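Catalase (Bacillus pumilus, PDB 4QOL) breaks down hydrogen peroxide to water and oxygen at a heme iron and, with phenolic substrates, shows peroxidase-like reactivity. Local coordinates at residues A[17-20]-A[21-24]; A[34-37]-A[38-41]; A[151-154]-A[155-158]; A[163-166]-A[167-171]; A[244-247]-A[248-252]. One frame throughout, in Å; residues are numbered along the deposited sequence.

Contact 1 of 5, residues A[17-20]-A[21-24]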
# COMPACT_ATOMS: atom_id res chain seq x y z
N VAL A 17 -2.39 7.15 29.41
CA VAL A 17 -2.45 8.51 28.94
C VAL A 17 -2.80 9.45 30.11
O VAL A 17 -3.86 9.30 30.71
CB VAL A 17 -3.50 8.61 27.79
CG1 VAL A 17 -3.88 10.06 27.48
CG2 VAL A 17 -2.91 7.93 26.54
N GLY A 18 -1.94 10.42 30.38
CA GLY A 18 -2.23 11.40 31.42
C GLY A 18 -3.31 12.44 31.12
O GLY A 18 -4.02 12.92 32.03
N ASP A 19 -3.44 12.81 29.84
CA ASP A 19 -4.41 13.83 29.41
C ASP A 19 -4.84 13.53 27.97
O ASP A 19 -4.05 13.64 27.05
CB ASP A 19 -3.70 15.18 29.47
CG ASP A 19 -4.63 16.41 29.23
OD1 ASP A 19 -5.73 16.30 28.70
OD2 ASP A 19 -4.22 17.50 29.66
N ASN A 20 -6.12 13.18 27.82
CA ASN A 20 -6.68 12.93 26.53
C ASN A 20 -7.46 14.11 25.98
O ASN A 20 -8.22 13.90 25.03
CB ASN A 20 -7.54 11.66 26.59
CG ASN A 20 -7.92 11.12 25.19
OD1 ASN A 20 -7.09 11.04 24.29
ND2 ASN A 20 -9.17 10.76 25.04
N GLN A 21 -7.30 15.29 26.61
CA GLN A 21 -8.03 16.51 26.22
C GLN A 21 -7.19 17.56 25.57
O GLN A 21 -7.66 18.26 24.65
CB GLN A 21 -8.73 17.14 27.44
CG GLN A 21 -9.43 16.16 28.38
CD GLN A 21 -10.26 15.10 27.66
OE1 GLN A 21 -11.02 15.41 26.71
NE2 GLN A 21 -10.16 13.86 28.12
N ASN A 22 -5.96 17.77 26.07
CA ASN A 22 -5.14 18.91 25.63
C ASN A 22 -3.89 18.42 24.95
O ASN A 22 -3.16 17.55 25.50
CB ASN A 22 -4.75 19.80 26.82
CG ASN A 22 -5.96 20.25 27.63
OD1 ASN A 22 -6.82 20.98 27.09
ND2 ASN A 22 -6.12 19.68 28.81
N SER A 23 -3.61 18.98 23.79
CA SER A 23 -2.33 18.93 23.15
C SER A 23 -1.27 19.61 24.00
O SER A 23 -1.55 20.42 24.87
CB SER A 23 -2.36 19.66 21.80
OG SER A 23 -3.28 19.08 20.91
N ARG A 24 -0.02 19.24 23.73
CA ARG A 24 1.08 19.85 24.44
C ARG A 24 1.58 21.12 23.74
O ARG A 24 1.92 21.09 22.54
CB ARG A 24 2.19 18.78 24.55
CG ARG A 24 3.25 19.08 25.51
CD ARG A 24 4.24 17.92 25.55
NE ARG A 24 5.00 17.99 26.78
CZ ARG A 24 6.15 17.38 26.97
NH1 ARG A 24 6.73 16.71 25.95
NH2 ARG A 24 6.73 17.48 28.14

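Contact 2 of 5, residues A[34-37]-A[38-41]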
# COMPACT_ATOMS: atom_id res chain seq x y z
N LEU A 34 6.05 19.18 18.72
CA LEU A 34 6.25 17.91 18.03
C LEU A 34 6.32 16.75 19.02
O LEU A 34 5.88 15.64 18.72
CB LEU A 34 7.52 17.97 17.18
CG LEU A 34 7.80 16.82 16.20
CD1 LEU A 34 6.61 16.57 15.31
CD2 LEU A 34 9.11 17.09 15.43
N ASP A 35 6.93 16.97 20.18
CA ASP A 35 7.04 15.93 21.25
C ASP A 35 5.67 15.80 22.00
O ASP A 35 5.52 16.13 23.18
CB ASP A 35 8.17 16.21 22.22
CG ASP A 35 8.29 15.18 23.31
OD1 ASP A 35 7.80 14.05 23.13
OD2 ASP A 35 8.90 15.47 24.36
N ASP A 36 4.71 15.21 21.29
CA ASP A 36 3.41 14.85 21.85
C ASP A 36 3.06 13.53 21.20
O ASP A 36 2.32 13.49 20.20
CB ASP A 36 2.35 15.92 21.51
CG ASP A 36 1.01 15.68 22.23
OD1 ASP A 36 0.79 14.56 22.73
OD2 ASP A 36 0.25 16.66 22.36
N TYR A 37 3.65 12.47 21.70
CA TYR A 37 3.50 11.18 21.05
C TYR A 37 2.02 10.76 21.00
O TYR A 37 1.57 10.18 20.01
CB TYR A 37 4.31 10.10 21.80
CG TYR A 37 4.11 8.71 21.21
CD1 TYR A 37 4.86 8.30 20.10
CD2 TYR A 37 3.17 7.79 21.74
CE1 TYR A 37 4.71 7.03 19.56
CE2 TYR A 37 3.00 6.54 21.18
CZ TYR A 37 3.78 6.15 20.09
OH TYR A 37 3.59 4.92 19.50
N HIS A 38 1.29 10.97 22.09
CA HIS A 38 -0.11 10.60 22.10
C HIS A 38 -0.91 11.29 20.99
O HIS A 38 -1.70 10.65 20.30
CB HIS A 38 -0.75 10.90 23.47
CG HIS A 38 -2.23 10.62 23.56
ND1 HIS A 38 -2.81 9.46 23.07
CD2 HIS A 38 -3.24 11.30 24.13
CE1 HIS A 38 -4.11 9.46 23.33
NE2 HIS A 38 -4.41 10.59 23.91
N LEU A 39 -0.74 12.59 20.84
CA LEU A 39 -1.43 13.35 19.79
C LEU A 39 -1.09 12.76 18.41
O LEU A 39 -1.99 12.46 17.61
CB LEU A 39 -1.06 14.85 19.77
CG LEU A 39 -1.60 15.74 18.66
CD1 LEU A 39 -3.12 15.93 18.82
CD2 LEU A 39 -0.95 17.15 18.60
N ILE A 40 0.21 12.60 18.15
CA ILE A 40 0.62 12.20 16.83
C ILE A 40 0.18 10.75 16.58
O ILE A 40 -0.33 10.41 15.47
CB ILE A 40 2.12 12.40 16.61
CG1 ILE A 40 2.52 13.86 16.74
CG2 ILE A 40 2.53 11.87 15.24
CD1 ILE A 40 1.75 14.77 15.82
N GLU A 41 0.28 9.85 17.58
CA GLU A 41 -0.09 8.45 17.33
C GLU A 41 -1.59 8.35 17.03
O GLU A 41 -2.03 7.59 16.17
CB GLU A 41 0.26 7.58 18.55
CG GLU A 41 -0.03 6.07 18.41
CD GLU A 41 0.11 5.30 19.75
OE1 GLU A 41 -0.83 5.34 20.53
OE2 GLU A 41 1.03 4.51 19.85

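Contact 3 of 5, residues A[151-154]-A[155-158]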
# COMPACT_ATOMS: atom_id res chain seq x y z
N LYS A 151 -21.64 2.44 -13.84
CA LYS A 151 -21.10 3.31 -12.82
C LYS A 151 -21.32 4.75 -13.18
O LYS A 151 -21.41 5.15 -14.36
CB LYS A 151 -19.59 3.09 -12.62
CG LYS A 151 -19.17 1.80 -11.84
CD LYS A 151 -19.14 1.99 -10.38
CE LYS A 151 -18.86 0.74 -9.59
NZ LYS A 151 -18.62 1.08 -8.13
N PRO A 152 -21.34 5.62 -12.16
CA PRO A 152 -21.32 7.04 -12.43
C PRO A 152 -20.34 7.44 -13.55
O PRO A 152 -19.22 6.95 -13.59
CB PRO A 152 -20.96 7.64 -11.05
CG PRO A 152 -21.68 6.69 -10.10
CD PRO A 152 -21.43 5.32 -10.73
N ASP A 153 -20.80 8.35 -14.42
CA ASP A 153 -19.99 8.90 -15.51
C ASP A 153 -18.67 9.37 -14.93
O ASP A 153 -18.64 10.02 -13.84
CB ASP A 153 -20.82 9.97 -16.22
CG ASP A 153 -20.09 10.72 -17.30
OD1 ASP A 153 -19.10 11.37 -17.01
OD2 ASP A 153 -20.60 10.82 -18.45
N PRO A 154 -17.55 9.07 -15.62
CA PRO A 154 -16.24 9.40 -15.08
C PRO A 154 -15.96 10.91 -15.04
O PRO A 154 -14.98 11.32 -14.44
CB PRO A 154 -15.28 8.66 -16.01
CG PRO A 154 -16.02 8.58 -17.32
CD PRO A 154 -17.42 8.31 -16.88
N VAL A 155 -16.78 11.71 -15.73
CA VAL A 155 -16.62 13.17 -15.67
C VAL A 155 -17.52 13.77 -14.61
O VAL A 155 -17.04 14.60 -13.80
CB VAL A 155 -16.92 13.81 -17.04
CG1 VAL A 155 -16.62 15.31 -17.01
CG2 VAL A 155 -16.12 13.12 -18.16
N THR A 156 -18.79 13.38 -14.58
CA THR A 156 -19.83 14.02 -13.78
C THR A 156 -20.04 13.40 -12.41
O THR A 156 -20.65 14.04 -11.53
CB THR A 156 -21.18 13.99 -14.45
OG1 THR A 156 -21.66 12.65 -14.45
CG2 THR A 156 -21.12 14.54 -15.87
N ASN A 157 -19.53 12.17 -12.20
CA ASN A 157 -19.87 11.36 -11.00
C ASN A 157 -21.35 11.12 -10.80
O ASN A 157 -21.79 10.87 -9.66
CB ASN A 157 -19.28 12.06 -9.71
CG ASN A 157 -19.11 11.13 -8.56
OD1 ASN A 157 -19.36 11.48 -7.35
ND2 ASN A 157 -18.78 9.89 -8.89
N ILE A 158 -22.14 11.09 -11.90
CA ILE A 158 -23.57 10.74 -11.82
C ILE A 158 -23.87 9.61 -12.79
O ILE A 158 -23.40 9.63 -13.91
CB ILE A 158 -24.47 11.97 -12.12
CG1 ILE A 158 -24.11 13.05 -11.10
CG2 ILE A 158 -25.97 11.62 -11.98
CD1 ILE A 158 -25.00 14.27 -11.15
O HOH W 1 -17.01 9.59 -11.12

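Contact 4 of 5, residues A[163-166]-A[167-171]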
# COMPACT_ATOMS: atom_id res chain seq x y z
N ARG A 163 -25.40 5.92 -20.97
CA ARG A 163 -24.14 5.18 -21.04
C ARG A 163 -24.37 3.67 -20.92
O ARG A 163 -23.87 2.86 -21.74
CB ARG A 163 -23.20 5.68 -19.95
CG ARG A 163 -22.79 7.14 -20.16
CD ARG A 163 -21.98 7.68 -19.02
NE ARG A 163 -20.57 7.26 -19.14
CZ ARG A 163 -20.05 6.16 -18.55
NH1 ARG A 163 -18.83 5.83 -18.86
NH2 ARG A 163 -20.74 5.47 -17.65
N TYR A 164 -25.14 3.22 -19.91
CA TYR A 164 -25.28 1.77 -19.75
C TYR A 164 -26.23 1.20 -20.76
O TYR A 164 -26.05 0.03 -21.21
CB TYR A 164 -25.68 1.35 -18.33
CG TYR A 164 -26.90 1.88 -17.66
CD1 TYR A 164 -28.13 1.35 -17.93
CD2 TYR A 164 -26.83 2.88 -16.69
CE1 TYR A 164 -29.27 1.79 -17.27
CE2 TYR A 164 -27.92 3.28 -15.98
CZ TYR A 164 -29.16 2.75 -16.29
OH TYR A 164 -30.30 3.17 -15.58
N TRP A 165 -27.23 2.00 -21.20
CA TRP A 165 -28.02 1.50 -22.31
C TRP A 165 -27.25 1.38 -23.63
O TRP A 165 -27.52 0.45 -24.38
CB TRP A 165 -29.32 2.33 -22.49
CG TRP A 165 -30.37 1.98 -21.48
CD1 TRP A 165 -30.76 2.73 -20.40
CD2 TRP A 165 -31.15 0.80 -21.44
NE1 TRP A 165 -31.75 2.08 -19.70
CE2 TRP A 165 -31.99 0.88 -20.33
CE3 TRP A 165 -31.26 -0.33 -22.29
CZ2 TRP A 165 -32.87 -0.15 -19.98
CZ3 TRP A 165 -32.18 -1.31 -21.98
CH2 TRP A 165 -32.95 -1.24 -20.81
N ASP A 166 -26.26 2.26 -23.86
CA ASP A 166 -25.41 2.14 -25.03
C ASP A 166 -24.75 0.76 -24.98
O ASP A 166 -24.81 -0.03 -25.93
CB ASP A 166 -24.34 3.19 -25.07
CG ASP A 166 -23.49 3.18 -26.35
OD1 ASP A 166 -23.98 2.77 -27.43
OD2 ASP A 166 -22.38 3.77 -26.30
N PHE A 167 -24.11 0.47 -23.88
CA PHE A 167 -23.47 -0.86 -23.71
C PHE A 167 -24.42 -2.01 -23.80
O PHE A 167 -24.15 -3.00 -24.49
CB PHE A 167 -22.70 -0.95 -22.34
CG PHE A 167 -22.07 -2.29 -22.06
CD1 PHE A 167 -20.77 -2.62 -22.53
CD2 PHE A 167 -22.80 -3.24 -21.36
CE1 PHE A 167 -20.27 -3.94 -22.30
CE2 PHE A 167 -22.34 -4.54 -21.19
CZ PHE A 167 -21.05 -4.86 -21.61
N MET A 168 -25.51 -1.96 -23.04
CA MET A 168 -26.43 -3.08 -22.99
C MET A 168 -27.08 -3.39 -24.33
O MET A 168 -27.17 -4.58 -24.73
CB MET A 168 -27.50 -2.88 -21.93
CG MET A 168 -27.00 -2.87 -20.52
SD MET A 168 -26.23 -4.36 -19.90
CE MET A 168 -25.64 -3.64 -18.34
N THR A 169 -27.49 -2.37 -25.05
CA THR A 169 -28.12 -2.58 -26.38
C THR A 169 -27.20 -3.26 -27.40
O THR A 169 -27.66 -4.05 -28.23
CB THR A 169 -28.68 -1.26 -26.98
OG1 THR A 169 -27.67 -0.27 -27.13
CG2 THR A 169 -29.84 -0.77 -26.14
N LEU A 170 -25.90 -2.93 -27.32
CA LEU A 170 -24.85 -3.48 -28.11
C LEU A 170 -24.32 -4.85 -27.60
O LEU A 170 -23.45 -5.48 -28.25
CB LEU A 170 -23.72 -2.50 -28.26
CG LEU A 170 -24.10 -1.19 -29.01
CD1 LEU A 170 -22.97 -0.19 -28.94
CD2 LEU A 170 -24.42 -1.52 -30.46
N THR A 171 -24.94 -5.32 -26.52
CA THR A 171 -24.61 -6.57 -25.81
C THR A 171 -25.94 -7.24 -25.59
O THR A 171 -26.43 -7.38 -24.47
CB THR A 171 -23.89 -6.23 -24.50
OG1 THR A 171 -22.77 -5.39 -24.81
CG2 THR A 171 -23.42 -7.46 -23.77
O HOH W 2 -26.23 1.87 -28.48

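Contact 5 of 5, residues A[244-247]-A[248-252]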
# COMPACT_ATOMS: atom_id res chain seq x y z
N THR A 244 -29.86 -2.24 5.54
CA THR A 244 -28.92 -2.55 6.59
C THR A 244 -29.64 -2.46 7.97
O THR A 244 -29.43 -3.31 8.85
CB THR A 244 -27.77 -1.55 6.54
OG1 THR A 244 -26.91 -1.86 5.44
CG2 THR A 244 -26.87 -1.58 7.76
N ARG A 245 -30.45 -1.44 8.13
CA ARG A 245 -31.18 -1.25 9.39
C ARG A 245 -32.09 -2.45 9.70
O ARG A 245 -32.07 -3.02 10.79
CB ARG A 245 -31.98 0.02 9.34
CG ARG A 245 -32.59 0.38 10.71
CD ARG A 245 -33.60 1.52 10.52
NE ARG A 245 -32.97 2.71 9.95
CZ ARG A 245 -32.35 3.67 10.63
NH1 ARG A 245 -32.19 3.61 11.93
NH2 ARG A 245 -31.89 4.72 9.98
N ASP A 246 -32.87 -2.83 8.70
CA ASP A 246 -33.84 -3.92 8.81
C ASP A 246 -33.19 -5.24 9.19
O ASP A 246 -33.69 -5.96 10.08
CB ASP A 246 -34.56 -4.05 7.49
CG ASP A 246 -35.49 -5.22 7.42
OD1 ASP A 246 -36.68 -5.10 7.87
OD2 ASP A 246 -34.98 -6.29 6.94
N LEU A 247 -32.07 -5.56 8.54
CA LEU A 247 -31.36 -6.82 8.83
C LEU A 247 -30.88 -6.84 10.30
O LEU A 247 -31.12 -7.83 11.02
CB LEU A 247 -30.21 -7.05 7.85
CG LEU A 247 -29.42 -8.38 8.04
CD1 LEU A 247 -30.25 -9.66 7.91
CD2 LEU A 247 -28.25 -8.40 7.05
N TYR A 248 -30.22 -5.77 10.71
CA TYR A 248 -29.67 -5.69 12.04
C TYR A 248 -30.78 -5.83 13.06
O TYR A 248 -30.70 -6.58 14.04
CB TYR A 248 -28.92 -4.38 12.21
CG TYR A 248 -28.19 -4.28 13.53
CD1 TYR A 248 -28.85 -3.83 14.66
CD2 TYR A 248 -26.85 -4.69 13.65
CE1 TYR A 248 -28.19 -3.79 15.88
CE2 TYR A 248 -26.21 -4.64 14.85
CZ TYR A 248 -26.89 -4.20 15.96
OH TYR A 248 -26.17 -4.16 17.15
N ASP A 249 -31.84 -5.07 12.82
CA ASP A 249 -32.96 -5.01 13.76
C ASP A 249 -33.71 -6.33 13.90
O ASP A 249 -34.08 -6.71 15.02
CB ASP A 249 -33.93 -3.90 13.32
CG ASP A 249 -33.38 -2.50 13.61
OD1 ASP A 249 -32.29 -2.32 14.25
OD2 ASP A 249 -34.05 -1.53 13.19
N ARG A 250 -33.94 -7.02 12.79
CA ARG A 250 -34.52 -8.38 12.83
C ARG A 250 -33.75 -9.32 13.75
O ARG A 250 -34.30 -10.00 14.61
CB ARG A 250 -34.51 -9.06 11.47
CG ARG A 250 -35.53 -8.57 10.52
CD ARG A 250 -35.32 -9.17 9.12
NE ARG A 250 -36.18 -8.48 8.16
CZ ARG A 250 -37.43 -8.82 7.86
NH1 ARG A 250 -37.99 -9.91 8.37
NH2 ARG A 250 -38.12 -8.08 6.98
N ILE A 251 -32.43 -9.33 13.55
CA ILE A 251 -31.59 -10.20 14.30
C ILE A 251 -31.52 -9.77 15.74
O ILE A 251 -31.57 -10.61 16.67
CB ILE A 251 -30.20 -10.28 13.67
CG1 ILE A 251 -30.34 -11.04 12.34
CG2 ILE A 251 -29.20 -10.95 14.61
CD1 ILE A 251 -29.08 -11.05 11.49
N GLU A 252 -31.45 -8.45 15.98
CA GLU A 252 -31.35 -7.97 17.35
C GLU A 252 -32.63 -8.32 18.14
O GLU A 252 -32.56 -8.66 19.33
CB GLU A 252 -31.08 -6.48 17.38
CG GLU A 252 -30.25 -6.10 18.60
CD GLU A 252 -28.91 -6.91 18.75
OE1 GLU A 252 -28.41 -6.95 19.88
OE2 GLU A 252 -28.29 -7.49 17.79
O HOH W 3 -33.23 1.25 13.87

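Contact 1 of 5, residues A[17-20]-A[21-24]
The carboxylate of Asp-19 takes three hydrogen bonds from the two residues that round the turn after it. Two are backbone bonds to one oxygen: Gln-21 N meets OD1 of Asp-19 at 2.8 Å on its anti side, and Asn-22 N reaches the same OD1 at 3.0 Å from well above the carboxylate plane, both from one face. The bond from Gln-21 N closes an Asx turn, in a loop of the N-terminal arm lying far from the body of its own chain, between other subunits. With CG of Asp-19 anti to the backbone N (chi1 -172°), the acid folds forward over these amides. The side-chain bond is the third: ND2 of Asn-22 gives a fairly straight bond of 3.0 Å to the syn lone pair of Asp-19 OD2, the amide and carboxylate planes standing perpendicular. Replacing Asp-19 by an alanine takes away both acceptor oxygens and would probably leave the two backbone N-H groups without their mate and the Asn-22 amide free to turn. Packing adds the bent Gln-21 chain: CD of Gln-21 lies 3.4 Å from C of Asn-20. Gln-21 OE1 accepts from Lys-142 of the second subunit, and NE2 donates to Glu-385 and Glu-395 of the third.

Contact 2 of 5, residues A[34-37]-A[38-41]
Asp-36 O accepts from Ile-40 N at 3.1 Å, and Tyr-37 O from Glu-41 N at 2.8 Å; these are the first two i to i+4 bonds of helix 37-46. Ahead of them the chain comes in through an inverse gamma turn centred on Asp-35, and the helix begins right after Asp-36, its N-cap. The side chain of Asp-36 then covers the helix start: CG stands anti to the backbone N (chi1 -172°), and OD1 takes the N-H of Leu-39 at 3.1 Å from far above the carboxylate plane. The flat carboxylate is pressed on CB of Leu-39, which lies 3.3 Å from CG of Asp-36. OD1 also forms a salt bridge with Arg-413 of the second subunit, and OD2 accepts from Arg-24 N, so the buried acid is held from several directions.

One turn of helix joins Tyr-37 to Glu-41. OH of the tyrosine donates a short bond of 2.6 Å to OE2 of Glu-41, on the anti side of that oxygen, with ring and carboxylate planes 70° apart. Nearer the backbone, CB of Glu-41 sits over one ring face toward its rim, a CH-pi contact 4.2 Å from the Tyr-37 centroid. The other oxygen, OE1, accepts from Asn-12 N and from Gln-368 of the third subunit, tying this first turn to the loop at Asn-12 and to a neighbouring subunit. An aspartate whose carboxylate accepts from the amide three residues on is the classic N-cap, here opening helix 37-46 of the catalase N-terminal arm.

Contact 3 of 5, residues A[151-154]-A[155-158]
The carboxylate of Asp-153 is the flat group at the centre, and its OD1 faces two backbone amides of the following turn. Val-155 N approaches nearly in line with the C-O bond, 2.7 Å from Asp-153 OD1, while Thr-156 N comes at 3.2 Å from above the carboxylate plane. On the flat amide of Asn-157 the ND2 end lies 3.8 Å from CB of Pro-152 and donates to a water, which in turn donates to Asp-153 O. That carbonyl also accepts from Asn-157 N at 2.8 Å, though the bond is bent (N-H...O 137°).

Geometrically this is an Asx turn at Asp-153 followed directly by an ST turn at Thr-156, both in the loop that leads from helix 143-150 to helix 161-169. Thr-156 OG1 points between its backbone N and carbonyl carbon (chi1 70°), where it accepts from Ile-158 N and rests 3.3 Å from CB of Asp-153. The loop closes at its base through Asp-153 N, which donates to Ile-158 O at 2.9 Å from above the carbonyl plane. Beside that bond, CB of Pro-152 packs 3.5 Å from the backbone C of Asn-157. OD2 of Asp-153 faces elsewhere, accepting from His-381 of the fourth subunit, while Thr-156 packs on Tyr-248 of the second subunit and Val-155 on Glu-305 of the same neighbour.

Contact 4 of 5, residues A[163-166]-A[167-171]
Thr-169 OG1 has three oxygens about it: Trp-165 O at 2.8 Å, Asp-166 O at 3.1 Å and a water that donates to it at 2.9 Å. Its one proton can serve either carbonyl, and the choice is not settled. The hydroxyl stands between the backbone N and carbonyl carbon (chi1 59°), which turns it back along the helix to the carbonyls of the preceding turn. The same water gives its other bond, 2.6 Å long, to OD1 of Asp-166, linking the two side chains.

All this lies in the last turns of helix 161-169, where Trp-165 O also takes the N-H of Thr-169, an i to i+4 bond, and the bond from Leu-170 N to Asp-166 O is long and weak as the helix ends. CG2 of Thr-169 meets the Trp-165 indole at its edge, 4.1 Å from CE3, the two side chains roughly at right angles. A valine in place of Thr-169 would probably break the water link between this residue and Asp-166 and leave the carbonyls of Trp-165 and Asp-166 without the hydroxyl. CD1 of Leu-170 rests 3.5 Å from Asp-166 OD1, while Asp-166 OD2 accepts from Tyr-384 of the fourth subunit. Beyond the helix end, Thr-171 OG1 donates to Phe-167 O at 2.8 Å and sits 3.6 Å above the centre of the Phe-167 ring.

Contact 5 of 5, residues A[244-247]-A[248-252]
Arg-250 and Asp-246 form an i to i+4 salt bridge along helix 242-253. From CB, which lies 3.5 Å from Asp-246 O, the arginine runs extended: CG comes to 3.2 Å from the same carbonyl O of Asp-246, and CD passes beside OD2 of the acid. NE then donates to Asp-246 OD2 at 2.8 Å, an almost straight bond (N-H...O 175°) that lies in the guanidinium plane but 28° out of the carboxylate plane, on the syn side. The two planes are turned 64° apart, so the groups meet through this single edge bond and not in a flat two-pronged pair. NH2 and NH1 make long, weak ion pairs with Glu-193 and Glu-222 respectively.

Arg-245 and Asp-249 run alongside each other in the conformer given for the aspartate, their charged ends not touching; a water link between them rests on that one conformer and is doubtful. NE of Arg-245 has its salt bridge with Asp-239 instead. On the buried side, Leu-247 and Ile-251 lie side by side, pointing the same way. Ile-251 carries this patch to Ala-63 on strand 60-69 and so joins the helix to the sheet of the barrel. Within the pair the apolar contact is made by the branch ends, CD1 of Leu-247 lying 4.0 Å from CD1 of Ile-251.

In the fold
All five contacts are local and follow one another along the chain. Contacts 1 and 2 belong to the N-terminal arm, centres 10 Å apart and more than 40 Å from the chain's centre; they touch where Asn-20 OD1 meets His-38 NE2. Contacts 3 and 4, centres 16 Å apart, are the loop 151-158 and the helix 161-169 it leads into, joined by Arg-163 against Asp-153 and Pro-154. Contact 5, on helix 242-253, stands about 32 Å from contact 3 between centres, yet across the subunit boundary its Tyr-248 packs on Thr-156 of the second subunit. Every contact touches other subunits, so these local turns and helices probably contribute to the subunit interfaces of the tetramer.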